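DNA mismatch repair protein MutS (Thermus aquaticus, PDB 1EWQ) binds mismatched DNA and probably carries out the recognition step of mismatch repair, with a weak ATPase activity. Local coordinates at residues L425-K439 / L450-Y464. Residues are numbered along the deposited sequence; the frame is centred on the assembly and turned at random.
Sequences LEERERERTGIPTLK and LEVTRPYYERVPKEY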
loop_
_atom_site.group_PDB
_atom_site.type_symbol
_atom_site.label_atom_id
_atom_site.label_comp_id
_atom_site.label_asym_id
_atom_site.label_seq_id
_atom_site.Cartn_x
_atom_site.Cartn_y
_atom_site.Cartn_z
ATOM N N LEU C 425 -23.491 -49.394 27.505
ATOM C CA LEU C 425 -24.897 -49.114 27.725
ATOM C C LEU C 425 -25.675 -49.247 26.414
ATOM O O LEU C 425 -26.752 -49.837 26.383
ATOM C CB LEU C 425 -25.075 -47.705 28.290
ATOM C CG LEU C 425 -26.475 -47.358 28.792
ATOM C CD1 LEU C 425 -26.759 -48.182 30.037
ATOM C CD2 LEU C 425 -26.583 -45.865 29.093
ATOM N N GLU C 426 -25.128 -48.703 25.331
ATOM C CA GLU C 426 -25.796 -48.771 24.035
ATOM C C GLU C 426 -26.091 -50.215 23.664
ATOM O O GLU C 426 -27.148 -50.518 23.111
ATOM C CB GLU C 426 -24.936 -48.144 22.933
ATOM C CG GLU C 426 -25.674 -48.040 21.602
ATOM C CD GLU C 426 -24.824 -47.482 20.482
ATOM O OE1 GLU C 426 -23.989 -48.230 19.933
ATOM O OE2 GLU C 426 -24.989 -46.290 20.153
ATOM N N GLU C 427 -25.150 -51.101 23.976
ATOM C CA GLU C 427 -25.293 -52.514 23.664
ATOM C C GLU C 427 -26.273 -53.222 24.598
ATOM O O GLU C 427 -27.032 -54.087 24.168
ATOM C CB GLU C 427 -23.927 -53.199 23.709
ATOM C CG GLU C 427 -23.934 -54.547 23.031
ATOM C CD GLU C 427 -24.599 -54.493 21.660
ATOM O OE1 GLU C 427 -24.044 -53.837 20.744
ATOM O OE2 GLU C 427 -25.686 -55.098 21.505
ATOM N N ARG C 428 -26.264 -52.847 25.872
ATOM C CA ARG C 428 -27.180 -53.441 26.836
ATOM C C ARG C 428 -28.622 -53.112 26.440
ATOM O O ARG C 428 -29.478 -54.001 26.361
ATOM C CB ARG C 428 -26.922 -52.895 28.240
ATOM C CG ARG C 428 -27.760 -53.580 29.315
ATOM C CD ARG C 428 -27.697 -52.858 30.652
ATOM N NE ARG C 428 -28.508 -51.643 30.649
ATOM C CZ ARG C 428 -28.561 -50.776 31.657
ATOM N NH1 ARG C 428 -27.845 -50.988 32.755
ATOM N NH2 ARG C 428 -29.330 -49.692 31.564
ATOM N N GLU C 429 -28.882 -51.832 26.183
ATOM C CA GLU C 429 -30.220 -51.390 25.824
ATOM C C GLU C 429 -30.746 -51.898 24.480
ATOM O O GLU C 429 -31.952 -52.097 24.336
ATOM C CB GLU C 429 -30.301 -49.866 25.888
ATOM C CG GLU C 429 -30.282 -49.337 27.314
ATOM C CD GLU C 429 -31.355 -49.977 28.182
ATOM O OE1 GLU C 429 -32.555 -49.775 27.909
ATOM O OE2 GLU C 429 -30.997 -50.691 29.139
ATOM N N ARG C 430 -29.862 -52.111 23.506
ATOM C CA ARG C 430 -30.293 -52.626 22.210
ATOM C C ARG C 430 -30.913 -54.004 22.394
ATOM O O ARG C 430 -31.928 -54.328 21.772
ATOM C CB ARG C 430 -29.120 -52.744 21.234
ATOM C CG ARG C 430 -28.620 -51.424 20.668
ATOM C CD ARG C 430 -27.597 -51.646 19.554
ATOM N NE ARG C 430 -27.100 -50.384 19.013
ATOM C CZ ARG C 430 -26.228 -50.279 18.013
ATOM N NH1 ARG C 430 -25.741 -51.364 17.426
ATOM N NH2 ARG C 430 -25.836 -49.078 17.602
ATOM N N GLU C 431 -30.299 -54.814 23.255
ATOM C CA GLU C 431 -30.793 -56.161 23.506
ATOM C C GLU C 431 -32.028 -56.158 24.410
ATOM O O GLU C 431 -32.991 -56.880 24.155
ATOM C CB GLU C 431 -29.681 -57.030 24.112
ATOM C CG GLU C 431 -30.013 -58.528 24.151
ATOM C CD GLU C 431 -30.325 -59.104 22.776
ATOM O OE1 GLU C 431 -31.173 -58.526 22.059
ATOM O OE2 GLU C 431 -29.729 -60.143 22.411
ATOM N N ARG C 432 -32.007 -55.352 25.463
ATOM C CA ARG C 432 -33.163 -55.270 26.357
ATOM C C ARG C 432 -34.420 -54.849 25.583
ATOM O O ARG C 432 -35.449 -55.527 25.623
ATOM C CB ARG C 432 -32.926 -54.240 27.466
ATOM C CG ARG C 432 -31.938 -54.629 28.551
ATOM C CD ARG C 432 -31.881 -53.508 29.583
ATOM N NE ARG C 432 -31.185 -53.895 30.808
ATOM C CZ ARG C 432 -31.205 -53.183 31.936
ATOM N NH1 ARG C 432 -31.885 -52.039 31.989
ATOM N NH2 ARG C 432 -30.565 -53.624 33.019
ATOM N N THR C 433 -34.319 -53.721 24.884
ATOM C CA THR C 433 -35.438 -53.171 24.130
ATOM C C THR C 433 -35.699 -53.861 22.804
ATOM O O THR C 433 -36.813 -53.814 22.293
ATOM C CB THR C 433 -35.226 -51.672 23.821
ATOM O OG1 THR C 433 -34.194 -51.527 22.836
ATOM C CG2 THR C 433 -34.842 -50.913 25.086
ATOM N N GLY C 434 -34.673 -54.489 22.240
ATOM C CA GLY C 434 -34.835 -55.155 20.960
ATOM C C GLY C 434 -34.821 -54.170 19.801
ATOM O O GLY C 434 -35.177 -54.520 18.681
ATOM N N ILE C 435 -34.418 -52.931 20.067
ATOM C CA ILE C 435 -34.352 -51.913 19.029
ATOM C C ILE C 435 -32.915 -51.888 18.497
ATOM O O ILE C 435 -32.039 -51.234 19.060
ATOM C CB ILE C 435 -34.732 -50.537 19.597
ATOM C CG1 ILE C 435 -36.054 -50.646 20.363
ATOM C CG2 ILE C 435 -34.864 -49.524 18.469
ATOM C CD1 ILE C 435 -36.489 -49.361 21.037
ATOM N N PRO C 436 -32.661 -52.604 17.393
ATOM C CA PRO C 436 -31.330 -52.684 16.782
ATOM C C PRO C 436 -30.604 -51.367 16.520
ATOM O O PRO C 436 -29.407 -51.266 16.777
ATOM C CB PRO C 436 -31.586 -53.485 15.503
ATOM C CG PRO C 436 -32.992 -53.112 15.156
ATOM C CD PRO C 436 -33.670 -53.201 16.501
ATOM N N THR C 437 -31.314 -50.360 16.017
ATOM C CA THR C 437 -30.678 -49.079 15.727
ATOM C C THR C 437 -30.586 -48.107 16.905
ATOM O O THR C 437 -30.219 -46.947 16.723
ATOM C CB THR C 437 -31.388 -48.366 14.565
ATOM O OG1 THR C 437 -32.792 -48.281 14.840
ATOM C CG2 THR C 437 -31.165 -49.124 13.265
ATOM N N LEU C 438 -30.916 -48.564 18.111
ATOM C CA LEU C 438 -30.833 -47.695 19.287
ATOM C C LEU C 438 -29.393 -47.214 19.425
ATOM O O LEU C 438 -28.452 -47.939 19.107
ATOM C CB LEU C 438 -31.257 -48.446 20.553
ATOM C CG LEU C 438 -31.175 -47.706 21.896
ATOM C CD1 LEU C 438 -32.073 -48.391 22.905
ATOM C CD2 LEU C 438 -29.730 -47.661 22.400
ATOM N N LYS C 439 -29.222 -45.988 19.896
ATOM C CA LYS C 439 -27.883 -45.451 20.049
ATOM C C LYS C 439 -27.677 -44.599 21.278
ATOM O O LYS C 439 -28.610 -43.998 21.797
ATOM C CB LYS C 439 -27.495 -44.638 18.802
ATOM C CG LYS C 439 -26.996 -45.503 17.649
ATOM C CD LYS C 439 -26.515 -44.677 16.458
ATOM C CE LYS C 439 -27.661 -43.945 15.783
ATOM N NZ LYS C 439 -27.218 -43.228 14.546
ATOM N N LEU C 450 -29.909 -41.660 25.068
ATOM C CA LEU C 450 -30.293 -42.868 24.339
ATOM C C LEU C 450 -31.145 -42.336 23.194
ATOM O O LEU C 450 -32.025 -41.497 23.410
ATOM C CB LEU C 450 -31.133 -43.785 25.230
ATOM C CG LEU C 450 -30.412 -44.409 26.422
ATOM C CD1 LEU C 450 -31.409 -44.720 27.524
ATOM C CD2 LEU C 450 -29.676 -45.666 25.965
ATOM N N GLU C 451 -30.892 -42.820 21.984
ATOM C CA GLU C 451 -31.615 -42.344 20.813
ATOM C C GLU C 451 -32.338 -43.471 20.075
ATOM O O GLU C 451 -31.745 -44.499 19.754
ATOM C CB GLU C 451 -30.634 -41.644 19.862
ATOM C CG GLU C 451 -31.267 -40.985 18.645
ATOM C CD GLU C 451 -30.227 -40.444 17.671
ATOM O OE1 GLU C 451 -29.703 -41.233 16.848
ATOM O OE2 GLU C 451 -29.917 -39.233 17.737
ATOM N N VAL C 452 -33.625 -43.260 19.820
ATOM C CA VAL C 452 -34.466 -44.223 19.107
ATOM C C VAL C 452 -35.171 -43.485 17.975
ATOM O O VAL C 452 -35.586 -42.337 18.136
ATOM C CB VAL C 452 -35.543 -44.841 20.040
ATOM C CG1 VAL C 452 -36.495 -45.714 19.233
ATOM C CG2 VAL C 452 -34.882 -45.676 21.138
ATOM N N THR C 453 -35.302 -44.144 16.831
ATOM C CA THR C 453 -35.975 -43.562 15.670
ATOM C C THR C 453 -37.492 -43.779 15.738
ATOM O O THR C 453 -37.972 -44.688 16.421
ATOM C CB THR C 453 -35.476 -44.193 14.366
ATOM O OG1 THR C 453 -35.763 -45.599 14.383
ATOM C CG2 THR C 453 -33.979 -43.978 14.212
ATOM N N ARG C 454 -38.223 -42.943 15.002
ATOM C CA ARG C 454 -39.679 -42.977 14.942
ATOM C C ARG C 454 -40.316 -44.362 14.859
ATOM O O ARG C 454 -41.247 -44.652 15.605
ATOM C CB ARG C 454 -40.175 -42.116 13.769
ATOM C CG ARG C 454 -41.700 -41.983 13.689
ATOM C CD ARG C 454 -42.115 -41.027 12.582
ATOM N NE ARG C 454 -41.779 -39.638 12.899
ATOM C CZ ARG C 454 -42.359 -38.925 13.859
ATOM N NH1 ARG C 454 -43.313 -39.460 14.610
ATOM N NH2 ARG C 454 -41.981 -37.673 14.071
ATOM N N PRO C 455 -39.821 -45.240 13.965
ATOM C CA PRO C 455 -40.394 -46.583 13.839
ATOM C C PRO C 455 -40.406 -47.410 15.128
ATOM O O PRO C 455 -41.093 -48.434 15.206
ATOM C CB PRO C 455 -39.536 -47.224 12.745
ATOM C CG PRO C 455 -39.162 -46.057 11.892
ATOM C CD PRO C 455 -38.790 -45.023 12.935
ATOM N N TYR C 456 -39.654 -46.989 16.137
ATOM C CA TYR C 456 -39.649 -47.742 17.384
ATOM C C TYR C 456 -40.180 -46.964 18.582
ATOM O O TYR C 456 -40.035 -47.420 19.712
ATOM C CB TYR C 456 -38.244 -48.262 17.703
ATOM C CG TYR C 456 -37.677 -49.188 16.650
ATOM C CD1 TYR C 456 -36.991 -48.683 15.545
ATOM C CD2 TYR C 456 -37.849 -50.570 16.743
ATOM C CE1 TYR C 456 -36.492 -49.533 14.561
ATOM C CE2 TYR C 456 -37.355 -51.432 15.763
ATOM C CZ TYR C 456 -36.682 -50.909 14.677
ATOM O OH TYR C 456 -36.220 -51.754 13.689
ATOM N N TYR C 457 -40.795 -45.805 18.350
ATOM C CA TYR C 457 -41.334 -45.009 19.454
ATOM C C TYR C 457 -42.265 -45.771 20.413
ATOM O O TYR C 457 -42.184 -45.578 21.617
ATOM C CB TYR C 457 -42.082 -43.772 18.928
ATOM C CG TYR C 457 -41.194 -42.652 18.407
ATOM C CD1 TYR C 457 -39.804 -42.787 18.371
ATOM C CD2 TYR C 457 -41.754 -41.466 17.936
ATOM C CE1 TYR C 457 -38.990 -41.764 17.869
ATOM C CE2 TYR C 457 -40.957 -40.434 17.437
ATOM C CZ TYR C 457 -39.577 -40.587 17.402
ATOM O OH TYR C 457 -38.793 -39.582 16.886
ATOM N N GLU C 458 -43.143 -46.625 19.891
ATOM C CA GLU C 458 -44.076 -47.374 20.746
ATOM C C GLU C 458 -43.364 -48.575 21.368
ATOM O O GLU C 458 -43.968 -49.379 22.076
ATOM C CB GLU C 458 -45.285 -47.876 19.927
ATOM C CG GLU C 458 -45.823 -46.900 18.882
ATOM C CD GLU C 458 -47.118 -47.382 18.233
ATOM O OE1 GLU C 458 -47.435 -46.951 17.112
ATOM O OE2 GLU C 458 -47.834 -48.189 18.851
ATOM N N ARG C 459 -42.069 -48.668 21.104
ATOM C CA ARG C 459 -41.242 -49.764 21.584
ATOM C C ARG C 459 -40.344 -49.327 22.762
ATOM O O ARG C 459 -39.675 -50.148 23.396
ATOM C CB ARG C 459 -40.402 -50.247 20.401
ATOM C CG ARG C 459 -40.330 -51.733 20.207
ATOM C CD ARG C 459 -41.686 -52.430 20.121
ATOM N NE ARG C 459 -41.491 -53.810 20.554
ATOM C CZ ARG C 459 -42.455 -54.663 20.875
ATOM N NH1 ARG C 459 -43.729 -54.306 20.810
ATOM N NH2 ARG C 459 -42.133 -55.876 21.305
ATOM N N VAL C 460 -40.349 -48.030 23.056
ATOM C CA VAL C 460 -39.530 -47.457 24.132
ATOM C C VAL C 460 -39.987 -47.853 25.541
ATOM O O VAL C 460 -41.154 -47.699 25.892
ATOM C CB VAL C 460 -39.524 -45.915 24.034
ATOM C CG1 VAL C 460 -38.735 -45.321 25.181
ATOM C CG2 VAL C 460 -38.945 -45.481 22.701
ATOM N N PRO C 461 -39.065 -48.365 26.374
ATOM C CA PRO C 461 -39.479 -48.749 27.726
ATOM C C PRO C 461 -39.949 -47.556 28.558
ATOM O O PRO C 461 -39.534 -46.413 28.326
ATOM C CB PRO C 461 -38.234 -49.433 28.297
ATOM C CG PRO C 461 -37.119 -48.793 27.556
ATOM C CD PRO C 461 -37.645 -48.676 26.146
ATOM N N LYS C 462 -40.827 -47.840 29.518
ATOM C CA LYS C 462 -41.406 -46.825 30.396
ATOM C C LYS C 462 -40.371 -46.036 31.197
ATOM O O LYS C 462 -40.609 -44.881 31.554
ATOM C CB LYS C 462 -42.390 -47.483 31.375
ATOM C CG LYS C 462 -43.374 -48.486 30.760
ATOM C CD LYS C 462 -44.368 -47.852 29.771
ATOM C CE LYS C 462 -43.819 -47.826 28.342
ATOM N NZ LYS C 462 -44.876 -47.525 27.313
ATOM N N GLU C 463 -39.232 -46.664 31.485
ATOM C CA GLU C 463 -38.160 -46.029 32.260
ATOM C C GLU C 463 -37.488 -44.867 31.534
ATOM O O GLU C 463 -36.997 -43.935 32.169
ATOM C CB GLU C 463 -37.077 -47.054 32.628
ATOM C CG GLU C 463 -37.557 -48.224 33.467
ATOM C CD GLU C 463 -38.632 -49.053 32.776
ATOM O OE1 GLU C 463 -38.431 -49.450 31.603
ATOM O OE2 GLU C 463 -39.678 -49.312 33.414
ATOM N N TYR C 464 -37.448 -44.933 30.207
ATOM C CA TYR C 464 -36.819 -43.878 29.422
ATOM C C TYR C 464 -37.476 -42.538 29.692
ATOM O O TYR C 464 -38.692 -42.403 29.581
ATOM C CB TYR C 464 -36.898 -44.208 27.927
ATOM C CG TYR C 464 -35.859 -45.203 27.470
ATOM C CD1 TYR C 464 -35.336 -46.145 28.353
ATOM C CD2 TYR C 464 -35.428 -45.229 26.144
ATOM C CE1 TYR C 464 -34.411 -47.096 27.930
ATOM C CE2 TYR C 464 -34.505 -46.178 25.705
ATOM C CZ TYR C 464 -34.001 -47.108 26.605
ATOM O OH TYR C 464 -33.101 -48.060 26.192
HETATM O O HOH W 1 -38.941 -52.579 23.999
HETATM O O HOH W 2 -33.619 -46.487 17.100
HETATM O O HOH W 3 -31.082 -44.151 16.423
HETATM O O HOH W 4 -28.260 -40.564 14.909
#
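Glu429 and Tyr464 join the end of helix 406-433 to the small four-stranded antiparallel sheet that follows it, the sheet domain (MutS domain IV) inserted in the helical domain III, close to the bound DNA. Tyr464 OH donates a very short hydrogen bond to Glu429 OE1 (2.5 Å), and this oxygen lies at the ring edge, in plane. The glutamate chain bends at chi2 (-54°), which turns its carboxylate back to the phenol. Its other oxygen, OE2, takes NE and NH2 of Arg428 side-on, and Arg432 adds a salt bridge. With an alanine in place of Glu429, the Tyr464 hydroxyl would probably lose its acceptor and Arg428 and Arg432 their shared counter-charge. Leu450 CD1 and Pro461 CG lie over opposite faces of the Tyr464 ring. Leu438 CD1 comes to its edge, 3.5 Å from OH. Beyond the helix, Ile435 lays CG2 over one face of Tyr456, 3.7 Å from the ring centroid. With chi1 at -50°, CG2 stands anti to the backbone N and faces the ring, and the extended CG1-CD1 arm (chi2 177°) reaches Val452 CG2 at 4.0 Å. Lys439 and Glu451 form an antiparallel hydrogen-bonded pair. Glu451 OE2 binds Arg475 on the next strand. OE1 makes a long salt bridge to Lys439 NZ (3.9 Å), and a water bridges the same two atoms.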